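Local coordinates for acyl-coenzyme A oxidase 1 (Yarrowia lipolytica, PDB 5Y9D), which oxidises acyl-CoA thioesters to 2-trans-enoyl-CoAs in peroxisomal fatty acid beta-oxidation, using bound FAD and passing the electrons to oxygen to give hydrogen peroxide, at residues Ile309-Ser319 against Phe414-Thr425; Val322-Tyr333 against Cys428-Cys439. One frame throughout, in Å; residues are numbered along the deposited sequence.

Contact 1 (Ile309-Ser319 against Phe414-Thr425)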
# COMPACT_ATOMS: atom_id res chain seq x y z
N ILE A 309 -23.61 1.40 -9.56
CA ILE A 309 -23.81 2.44 -8.58
C ILE A 309 -24.07 1.75 -7.26
O ILE A 309 -23.50 2.15 -6.25
CB ILE A 309 -24.98 3.41 -8.90
CG1 ILE A 309 -24.86 4.02 -10.30
CG2 ILE A 309 -25.01 4.57 -7.90
CD1 ILE A 309 -26.17 4.62 -10.81
N ARG A 310 -24.87 0.69 -7.26
CA ARG A 310 -25.15 -0.02 -6.00
C ARG A 310 -23.86 -0.29 -5.23
O ARG A 310 -23.76 0.03 -4.05
CB ARG A 310 -25.88 -1.35 -6.23
CG ARG A 310 -26.30 -2.05 -4.94
CD ARG A 310 -27.18 -3.26 -5.17
NE ARG A 310 -26.84 -4.33 -4.22
CZ ARG A 310 -27.67 -4.92 -3.35
NH1 ARG A 310 -28.97 -4.61 -3.27
NH2 ARG A 310 -27.18 -5.86 -2.54
N GLY A 311 -22.88 -0.90 -5.89
CA GLY A 311 -21.68 -1.36 -5.23
C GLY A 311 -20.66 -0.28 -4.94
O GLY A 311 -19.76 -0.50 -4.13
N ARG A 312 -20.75 0.85 -5.64
CA ARG A 312 -19.92 2.01 -5.32
C ARG A 312 -20.39 2.55 -3.99
O ARG A 312 -19.57 2.92 -3.16
CB ARG A 312 -20.05 3.12 -6.35
CG ARG A 312 -19.19 2.89 -7.55
CD ARG A 312 -19.27 4.03 -8.54
NE ARG A 312 -18.67 3.53 -9.78
CZ ARG A 312 -19.32 3.28 -10.90
NH1 ARG A 312 -20.61 3.54 -11.01
NH2 ARG A 312 -18.66 2.78 -11.92
N VAL A 313 -21.71 2.57 -3.82
CA VAL A 313 -22.36 2.91 -2.55
C VAL A 313 -21.99 1.91 -1.48
O VAL A 313 -21.63 2.28 -0.36
CB VAL A 313 -23.89 2.95 -2.70
CG1 VAL A 313 -24.59 2.82 -1.35
CG2 VAL A 313 -24.31 4.22 -3.41
N SER A 314 -22.05 0.63 -1.84
CA SER A 314 -21.65 -0.41 -0.89
C SER A 314 -20.15 -0.30 -0.56
O SER A 314 -19.76 -0.66 0.54
CB SER A 314 -22.00 -1.79 -1.42
OG SER A 314 -22.20 -2.67 -0.33
N MET A 315 -19.33 0.21 -1.47
CA MET A 315 -17.90 0.45 -1.17
C MET A 315 -17.55 1.58 -0.19
O MET A 315 -16.44 1.61 0.36
CB MET A 315 -17.12 0.64 -2.46
CG MET A 315 -16.85 -0.68 -3.14
SD MET A 315 -16.21 -0.47 -4.80
CE MET A 315 -17.02 -1.83 -5.61
N ILE A 316 -18.48 2.51 0.04
CA ILE A 316 -18.24 3.54 1.01
C ILE A 316 -18.29 2.86 2.40
O ILE A 316 -17.49 3.15 3.27
CB ILE A 316 -19.21 4.72 0.88
CG1 ILE A 316 -19.15 5.33 -0.52
CG2 ILE A 316 -18.85 5.83 1.84
CD1 ILE A 316 -20.45 5.98 -0.93
N ALA A 317 -19.20 1.93 2.57
CA ALA A 317 -19.35 1.22 3.83
C ALA A 317 -18.20 0.26 4.07
O ALA A 317 -17.67 0.21 5.17
CB ALA A 317 -20.68 0.46 3.86
N ASP A 318 -17.80 -0.49 3.04
CA ASP A 318 -16.64 -1.36 3.21
C ASP A 318 -15.51 -0.55 3.76
O ASP A 318 -14.89 -0.96 4.71
CB ASP A 318 -16.17 -2.02 1.91
CG ASP A 318 -17.24 -2.80 1.20
OD1 ASP A 318 -18.17 -3.30 1.88
OD2 ASP A 318 -17.14 -2.90 -0.05
N SER A 319 -15.24 0.61 3.18
CA SER A 319 -14.17 1.45 3.64
C SER A 319 -14.28 1.72 5.14
O SER A 319 -13.29 1.62 5.86
CB SER A 319 -14.14 2.78 2.87
OG SER A 319 -13.86 2.58 1.50
N PHE A 414 -24.90 9.07 -9.12
CA PHE A 414 -23.75 8.58 -9.81
C PHE A 414 -22.56 9.44 -9.41
O PHE A 414 -21.56 8.92 -8.90
CB PHE A 414 -23.98 8.64 -11.33
CG PHE A 414 -22.82 8.19 -12.13
CD1 PHE A 414 -22.66 6.85 -12.44
CD2 PHE A 414 -21.85 9.10 -12.56
CE1 PHE A 414 -21.55 6.42 -13.18
CE2 PHE A 414 -20.74 8.68 -13.29
CZ PHE A 414 -20.59 7.34 -13.60
N ALA A 415 -22.67 10.75 -9.64
CA ALA A 415 -21.55 11.66 -9.42
C ALA A 415 -21.11 11.71 -7.98
O ALA A 415 -19.91 11.73 -7.71
CB ALA A 415 -21.89 13.08 -9.89
N ALA A 416 -22.07 11.73 -7.05
CA ALA A 416 -21.76 11.79 -5.62
C ALA A 416 -21.08 10.50 -5.16
O ALA A 416 -20.08 10.54 -4.47
CB ALA A 416 -23.02 12.05 -4.80
N SER A 417 -21.64 9.35 -5.55
CA SER A 417 -21.07 8.06 -5.21
C SER A 417 -19.64 7.87 -5.69
O SER A 417 -18.89 7.10 -5.10
CB SER A 417 -21.86 6.95 -5.88
OG SER A 417 -23.06 6.75 -5.20
N ALA A 418 -19.30 8.52 -6.79
CA ALA A 418 -18.09 8.18 -7.49
C ALA A 418 -16.91 8.78 -6.74
O ALA A 418 -15.92 8.10 -6.45
CB ALA A 418 -18.16 8.69 -8.92
N GLY A 419 -17.03 10.06 -6.39
CA GLY A 419 -15.98 10.73 -5.65
C GLY A 419 -15.90 10.18 -4.25
O GLY A 419 -14.82 10.02 -3.70
N MET A 420 -17.04 9.91 -3.63
CA MET A 420 -17.02 9.34 -2.30
C MET A 420 -16.44 7.90 -2.28
O MET A 420 -15.70 7.54 -1.37
CB MET A 420 -18.40 9.36 -1.68
CG MET A 420 -18.32 9.06 -0.21
SD MET A 420 -18.51 10.53 0.78
CE MET A 420 -20.33 10.53 0.77
N LYS A 421 -16.76 7.10 -3.28
CA LYS A 421 -16.11 5.79 -3.47
C LYS A 421 -14.60 5.96 -3.59
O LYS A 421 -13.84 5.35 -2.84
CB LYS A 421 -16.67 5.08 -4.71
CG LYS A 421 -16.16 3.68 -4.96
CD LYS A 421 -14.82 3.64 -5.69
CE LYS A 421 -14.64 2.34 -6.46
NZ LYS A 421 -13.44 2.33 -7.34
N ALA A 422 -14.15 6.78 -4.52
CA ALA A 422 -12.73 6.89 -4.72
C ALA A 422 -12.00 7.28 -3.43
O ALA A 422 -11.08 6.60 -3.00
CB ALA A 422 -12.40 7.85 -5.86
N PHE A 423 -12.42 8.35 -2.81
CA PHE A 423 -11.65 8.86 -1.67
C PHE A 423 -11.77 7.98 -0.45
O PHE A 423 -10.74 7.74 0.23
CB PHE A 423 -11.99 10.31 -1.37
CG PHE A 423 -11.62 11.22 -2.49
CD1 PHE A 423 -10.29 11.43 -2.79
CD2 PHE A 423 -12.59 11.81 -3.29
CE1 PHE A 423 -9.92 12.25 -3.85
CE2 PHE A 423 -12.22 12.62 -4.35
CZ PHE A 423 -10.88 12.84 -4.64
N THR A 424 -12.98 7.47 -0.18
CA THR A 424 -13.08 6.55 0.93
C THR A 424 -12.31 5.27 0.75
O THR A 424 -11.73 4.82 1.71
CB THR A 424 -14.49 6.26 1.37
OG1 THR A 424 -15.24 5.66 0.31
CG2 THR A 424 -15.12 7.57 1.88
N THR A 425 -12.23 4.70 -0.46
CA THR A 425 -11.43 3.49 -0.68
C THR A 425 -9.90 3.75 -0.65
O THR A 425 -9.14 2.96 -0.13
CB THR A 425 -11.83 2.72 -1.96
OG1 THR A 425 -11.63 3.52 -3.15
CG2 THR A 425 -13.28 2.29 -1.83
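Ile316 and Met420 form the apolar centre of this pair of helices, 306-334 and 400-437, in the helical C-alpha1 domain. The two side chains cross at about a right angle, with Ile316 CD1 3.8 Å from Met420 CG. Nearer the N-terminal ends, Ile309 CG1 meets the edge of the Phe414 ring. Val313 CG2 lies 3.3 Å from Ser417 OG, whose own hydrogen bond goes to Leu413 O. The axes lie 35° apart.

Lys421 packs by its carbons. CG is anti to the backbone N (chi1 -176°), and a bend at chi2 runs the chain alongside Met315, with CE 3.6 Å from Met315 SD. Arg312 CG lies against Lys421 CG, while Arg312 NH1 approaches Phe414 CE1 at 3.7 Å, the guanidinium and ring planes 73° apart.

Two hydroxyls bond within their own helices: Ser319 OG to Met315 O, and Thr424 OG1 to Met420 O. Met315 O also takes Ser319 N-H, and Met420 O takes Thr424 N-H.

On the loop between helices 450-457 and 467-486, Arg312 NE bonds to Glu464 O, and Lys421 NZ to several acceptors, including Gln460 O. This is consistent with both cations positioning Glu464, the probable proton acceptor.

Contact 2 (Val322-Tyr333 against Cys428-Cys439); sequences VSKRFLTIALRY and CAKIIDECRQAC. With FAD (flavin-adenine dinucleotide), chain D.
Gln437 O accepts a 2.8 Å hydrogen bond from FAD O3B, a ribose hydroxyl of the cofactor. This carbonyl lies near the C-terminal end of helix 400-437, one of two nearly parallel helices in the helical C-alpha1 domain of the acyl-CoA oxidase family. Their axes are 18° apart. The same FAD is also bound by Thr169 of the second subunit, so the pocket spans the dimer interface.

Between the helices the packing is mostly apolar and sulfur-rich. Val322 CG1 touches both Ile432 CD1 and Cys428 SG. Ile432 CG2 lies over one face of the Phe326 ring. Leu327 and Ile431 cross at about a right angle, meeting through Leu327 CD1 and Ile431 CG2 at 3.7 Å. The helices come close where Ala330 CB meets Cys435 CB at 3.6 Å. Ser323 OG is 3.4 Å from Ile431 CD1 but bonds back to Ser319 O.

At the far end, Tyr333 CG is anti to the backbone N (chi1 -174°), and its ring extends along Cys439. The Tyr333 hydroxyl bonds to His442 ND1. Cys439 SG makes an oblique sulfur-aromatic contact, 4.9 Å from the Tyr333 ring centroid and 56° off the ring normal.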
# COMPACT_ATOMS: atom_id res chain seq x y z
N VAL A 322 -13.81 -2.12 7.02
CA VAL A 322 -12.45 -2.63 7.06
C VAL A 322 -11.48 -1.67 7.80
O VAL A 322 -10.56 -2.11 8.45
CB VAL A 322 -11.98 -2.89 5.62
CG1 VAL A 322 -10.46 -3.15 5.56
CG2 VAL A 322 -12.78 -4.05 5.03
N SER A 323 -11.70 -0.37 7.70
CA SER A 323 -10.90 0.60 8.44
C SER A 323 -11.08 0.41 9.91
O SER A 323 -10.12 0.43 10.65
CB SER A 323 -11.29 2.03 8.09
OG SER A 323 -10.71 2.35 6.84
N LYS A 324 -12.30 0.16 10.33
CA LYS A 324 -12.54 0.08 11.73
C LYS A 324 -11.92 -1.19 12.29
O LYS A 324 -11.63 -1.24 13.48
CB LYS A 324 -14.01 0.19 12.05
CG LYS A 324 -14.76 -1.14 12.09
CD LYS A 324 -16.26 -0.87 12.03
CE LYS A 324 -17.00 -2.18 12.01
NZ LYS A 324 -18.43 -1.94 12.17
N ARG A 325 -11.72 -2.19 11.44
CA ARG A 325 -11.14 -3.42 11.91
C ARG A 325 -9.66 -3.20 12.17
O ARG A 325 -9.14 -3.56 13.21
CB ARG A 325 -11.32 -4.52 10.87
CG ARG A 325 -10.66 -5.85 11.26
CD ARG A 325 -10.79 -6.91 10.17
NE ARG A 325 -9.84 -7.99 10.41
CZ ARG A 325 -9.25 -8.71 9.47
NH1 ARG A 325 -9.51 -8.53 8.18
NH2 ARG A 325 -8.34 -9.60 9.85
N PHE A 326 -8.98 -2.57 11.22
CA PHE A 326 -7.54 -2.43 11.34
C PHE A 326 -7.16 -1.31 12.30
O PHE A 326 -6.16 -1.40 12.96
CB PHE A 326 -6.88 -2.33 9.96
CG PHE A 326 -6.92 -3.64 9.20
CD1 PHE A 326 -6.09 -4.69 9.56
CD2 PHE A 326 -7.80 -3.83 8.14
CE1 PHE A 326 -6.11 -5.90 8.88
CE2 PHE A 326 -7.85 -5.05 7.47
CZ PHE A 326 -6.98 -6.09 7.83
N LEU A 327 -7.98 -0.28 12.45
CA LEU A 327 -7.69 0.73 13.48
C LEU A 327 -7.83 0.11 14.88
O LEU A 327 -7.03 0.41 15.78
CB LEU A 327 -8.59 1.93 13.32
CG LEU A 327 -8.05 2.96 12.34
CD1 LEU A 327 -9.22 3.66 11.69
CD2 LEU A 327 -7.13 3.98 13.03
N THR A 328 -8.81 -0.78 15.05
CA THR A 328 -8.93 -1.50 16.30
C THR A 328 -7.73 -2.44 16.55
O THR A 328 -7.26 -2.55 17.67
CB THR A 328 -10.24 -2.26 16.37
OG1 THR A 328 -11.31 -1.32 16.37
CG2 THR A 328 -10.35 -3.10 17.67
N ILE A 329 -7.21 -3.10 15.55
CA ILE A 329 -6.04 -3.91 15.81
C ILE A 329 -4.90 -3.02 16.32
O ILE A 329 -4.43 -3.16 17.43
CB ILE A 329 -5.60 -4.68 14.55
CG1 ILE A 329 -6.65 -5.71 14.21
CG2 ILE A 329 -4.22 -5.31 14.76
CD1 ILE A 329 -6.53 -6.25 12.81
N ALA A 330 -4.50 -2.08 15.49
CA ALA A 330 -3.39 -1.16 15.78
C ALA A 330 -3.49 -0.43 17.14
O ALA A 330 -2.51 -0.38 17.88
CB ALA A 330 -3.27 -0.16 14.65
N LEU A 331 -4.64 0.16 17.43
CA LEU A 331 -4.81 0.98 18.61
C LEU A 331 -4.89 0.16 19.89
O LEU A 331 -4.47 0.64 20.93
CB LEU A 331 -6.06 1.87 18.51
CG LEU A 331 -6.00 3.04 17.53
CD1 LEU A 331 -7.37 3.69 17.40
CD2 LEU A 331 -4.95 4.07 17.95
N ARG A 332 -5.48 -1.05 19.84
CA ARG A 332 -5.40 -1.95 21.01
C ARG A 332 -3.95 -2.41 21.27
O ARG A 332 -3.53 -2.56 22.41
CB ARG A 332 -6.30 -3.16 20.87
CG ARG A 332 -7.78 -2.91 21.20
CD ARG A 332 -8.59 -4.13 20.76
NE ARG A 332 -10.00 -3.93 21.06
CZ ARG A 332 -10.99 -4.77 20.75
NH1 ARG A 332 -10.75 -5.91 20.12
NH2 ARG A 332 -12.22 -4.44 21.07
N TYR A 333 -3.22 -2.67 20.19
CA TYR A 333 -1.82 -2.98 20.30
C TYR A 333 -1.02 -1.80 20.83
O TYR A 333 -0.09 -2.03 21.58
CB TYR A 333 -1.27 -3.42 18.95
CG TYR A 333 0.15 -3.90 19.03
CD1 TYR A 333 0.49 -4.97 19.82
CD2 TYR A 333 1.18 -3.29 18.29
CE1 TYR A 333 1.79 -5.42 19.90
CE2 TYR A 333 2.48 -3.74 18.36
CZ TYR A 333 2.78 -4.80 19.18
OH TYR A 333 4.08 -5.28 19.26
N CYS A 428 -9.23 4.17 3.16
CA CYS A 428 -9.08 2.82 3.73
C CYS A 428 -7.74 2.19 3.41
O CYS A 428 -7.06 1.71 4.31
CB CYS A 428 -10.18 1.87 3.23
SG CYS A 428 -10.19 0.25 4.06
N ALA A 429 -7.34 2.18 2.14
CA ALA A 429 -5.99 1.74 1.77
C ALA A 429 -4.94 2.36 2.70
O ALA A 429 -4.12 1.63 3.26
CB ALA A 429 -5.68 2.07 0.31
N LYS A 430 -5.00 3.69 2.90
CA LYS A 430 -4.02 4.40 3.72
C LYS A 430 -4.11 3.99 5.19
O LYS A 430 -3.10 3.90 5.89
CB LYS A 430 -4.17 5.93 3.58
CG LYS A 430 -3.08 6.74 4.27
CD LYS A 430 -3.45 8.21 4.29
CE LYS A 430 -2.28 9.13 4.71
NZ LYS A 430 -2.26 9.52 6.16
N ILE A 431 -5.31 3.76 5.67
CA ILE A 431 -5.50 3.36 7.06
C ILE A 431 -4.89 1.98 7.32
O ILE A 431 -4.11 1.78 8.26
CB ILE A 431 -6.98 3.44 7.42
CG1 ILE A 431 -7.39 4.90 7.54
CG2 ILE A 431 -7.27 2.72 8.71
CD1 ILE A 431 -8.89 5.15 7.58
N ILE A 432 -5.22 1.04 6.46
CA ILE A 432 -4.74 -0.32 6.61
C ILE A 432 -3.22 -0.28 6.68
O ILE A 432 -2.63 -0.99 7.52
CB ILE A 432 -5.15 -1.22 5.42
CG1 ILE A 432 -6.67 -1.39 5.35
CG2 ILE A 432 -4.48 -2.58 5.51
CD1 ILE A 432 -7.15 -2.22 4.17
N ASP A 433 -2.64 0.53 5.77
CA ASP A 433 -1.19 0.69 5.62
C ASP A 433 -0.51 1.40 6.79
O ASP A 433 0.52 0.93 7.25
CB ASP A 433 -0.86 1.45 4.33
CG ASP A 433 0.67 1.49 4.04
OD1 ASP A 433 1.26 0.50 3.54
OD2 ASP A 433 1.28 2.54 4.31
N GLU A 434 -1.06 2.54 7.23
CA GLU A 434 -0.58 3.18 8.46
C GLU A 434 -0.74 2.32 9.72
O GLU A 434 0.16 2.34 10.56
CB GLU A 434 -1.23 4.56 8.70
CG GLU A 434 -0.95 5.60 7.60
CD GLU A 434 0.53 5.88 7.39
OE1 GLU A 434 1.30 5.87 8.38
OE2 GLU A 434 0.92 6.11 6.22
N CYS A 435 -1.85 1.59 9.87
CA CYS A 435 -2.00 0.65 10.99
C CYS A 435 -0.99 -0.49 10.94
O CYS A 435 -0.53 -0.97 11.96
CB CYS A 435 -3.41 0.06 11.04
SG CYS A 435 -4.73 1.25 11.39
N ARG A 436 -0.61 -0.94 9.77
CA ARG A 436 0.31 -2.03 9.71
C ARG A 436 1.66 -1.57 10.33
O ARG A 436 2.19 -2.20 11.25
CB ARG A 436 0.50 -2.52 8.28
CG ARG A 436 1.44 -3.71 8.21
CD ARG A 436 1.89 -4.02 6.81
NE ARG A 436 2.06 -2.82 6.01
CZ ARG A 436 3.18 -2.09 5.91
NH1 ARG A 436 4.29 -2.42 6.58
NH2 ARG A 436 3.20 -1.02 5.13
N GLN A 437 2.18 -0.45 9.83
CA GLN A 437 3.46 0.09 10.32
C GLN A 437 3.39 0.44 11.78
O GLN A 437 4.35 0.23 12.51
CB GLN A 437 3.87 1.35 9.52
CG GLN A 437 4.21 1.05 8.07
CD GLN A 437 4.46 2.30 7.29
OE1 GLN A 437 5.52 2.92 7.42
NE2 GLN A 437 3.48 2.70 6.47
N ALA A 438 2.25 0.96 12.20
CA ALA A 438 2.03 1.26 13.61
C ALA A 438 2.19 0.03 14.54
O ALA A 438 2.28 0.19 15.75
CB ALA A 438 0.63 1.86 13.81
N CYS A 439 2.17 -1.18 13.99
CA CYS A 439 2.40 -2.40 14.76
C CYS A 439 3.84 -2.88 14.55
O CYS A 439 4.25 -3.93 15.03
CB CYS A 439 1.39 -3.46 14.37
SG CYS A 439 -0.32 -2.94 14.72
PA FAD D . 8.68 -1.42 17.83
O1A FAD D . 7.94 -1.94 18.99
O2A FAD D . 10.05 -0.91 17.98
O5B FAD D . 7.77 -0.30 17.23
C5B FAD D . 6.37 -0.36 17.33
C4B FAD D . 5.76 0.91 16.77
O4B FAD D . 5.83 1.94 17.75
C3B FAD D . 6.50 1.39 15.54
O3B FAD D . 5.56 1.78 14.56
C2B FAD D . 7.30 2.58 16.01
O2B FAD D . 7.32 3.63 15.06
C1B FAD D . 6.60 3.04 17.27
N9A FAD D . 7.64 3.49 18.21
C8A FAD D . 8.58 2.74 18.78
N7A FAD D . 9.36 3.49 19.57
C5A FAD D . 8.93 4.75 19.50
C6A FAD D . 9.31 6.06 20.07
N6A FAD D . 10.33 6.19 20.91
N1A FAD D . 8.59 7.14 19.73
C2A FAD D . 7.57 7.04 18.90
N3A FAD D . 7.18 5.90 18.35
C4A FAD D . 7.80 4.74 18.60
N1 FAD D . 15.42 -9.12 13.71
C2 FAD D . 16.57 -9.78 13.87
O2 FAD D . 17.22 -9.57 14.88
N3 FAD D . 17.02 -10.64 12.99
C4 FAD D . 16.37 -10.91 11.88
O4 FAD D . 16.83 -11.72 11.09
C4X FAD D . 15.10 -10.23 11.62
N5 FAD D . 14.39 -10.46 10.52
C5X FAD D . 13.23 -9.82 10.32
C6 FAD D . 12.53 -10.10 9.18
C7 FAD D . 11.34 -9.47 8.95
C7M FAD D . 10.58 -9.76 7.70
C8 FAD D . 10.82 -8.50 9.94
C8M FAD D . 9.52 -7.82 9.68
C9 FAD D . 11.53 -8.22 11.08
C9A FAD D . 12.72 -8.86 11.31
N10 FAD D . 13.46 -8.60 12.46
C10 FAD D . 14.65 -9.29 12.64
C1' FAD D . 12.99 -7.67 13.48
C2' FAD D . 12.90 -6.25 12.97
O2' FAD D . 14.19 -5.71 13.08
C3' FAD D . 11.95 -5.46 13.85
O3' FAD D . 10.66 -5.57 13.29
C4' FAD D . 12.30 -3.98 13.94
O4' FAD D . 13.70 -3.82 14.09
C5' FAD D . 11.67 -3.35 15.16
O5' FAD D . 10.28 -3.56 15.15
P FAD D . 9.51 -3.76 16.48
O1P FAD D . 8.59 -4.87 16.29
O2P FAD D . 10.49 -3.80 17.57
O3P FAD D . 8.65 -2.45 16.63

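Both contacts join helix 306-334 to helix 400-437, and contact 2 continues the pairing of contact 1 toward the C-terminal ends. They meet where Ser319 O packs on Cys428 SG. Both are buried: contact 1 is near the centre of the chain, contact 2 about 16 Å from it. The chemistry changes along the pair. Contact 1 mixes aliphatic groups with long basic chains and hydroxyls. Contact 2 has small residues, cysteines, aliphatic groups and two aromatic rings, and ends at the dimer interface, where Trp426 of the second subunit bonds to Gln437. Each end of the pair lies near a bound FAD: the Arg312 side chain is about 8 Å from one, and Gln437 O meets the ribose.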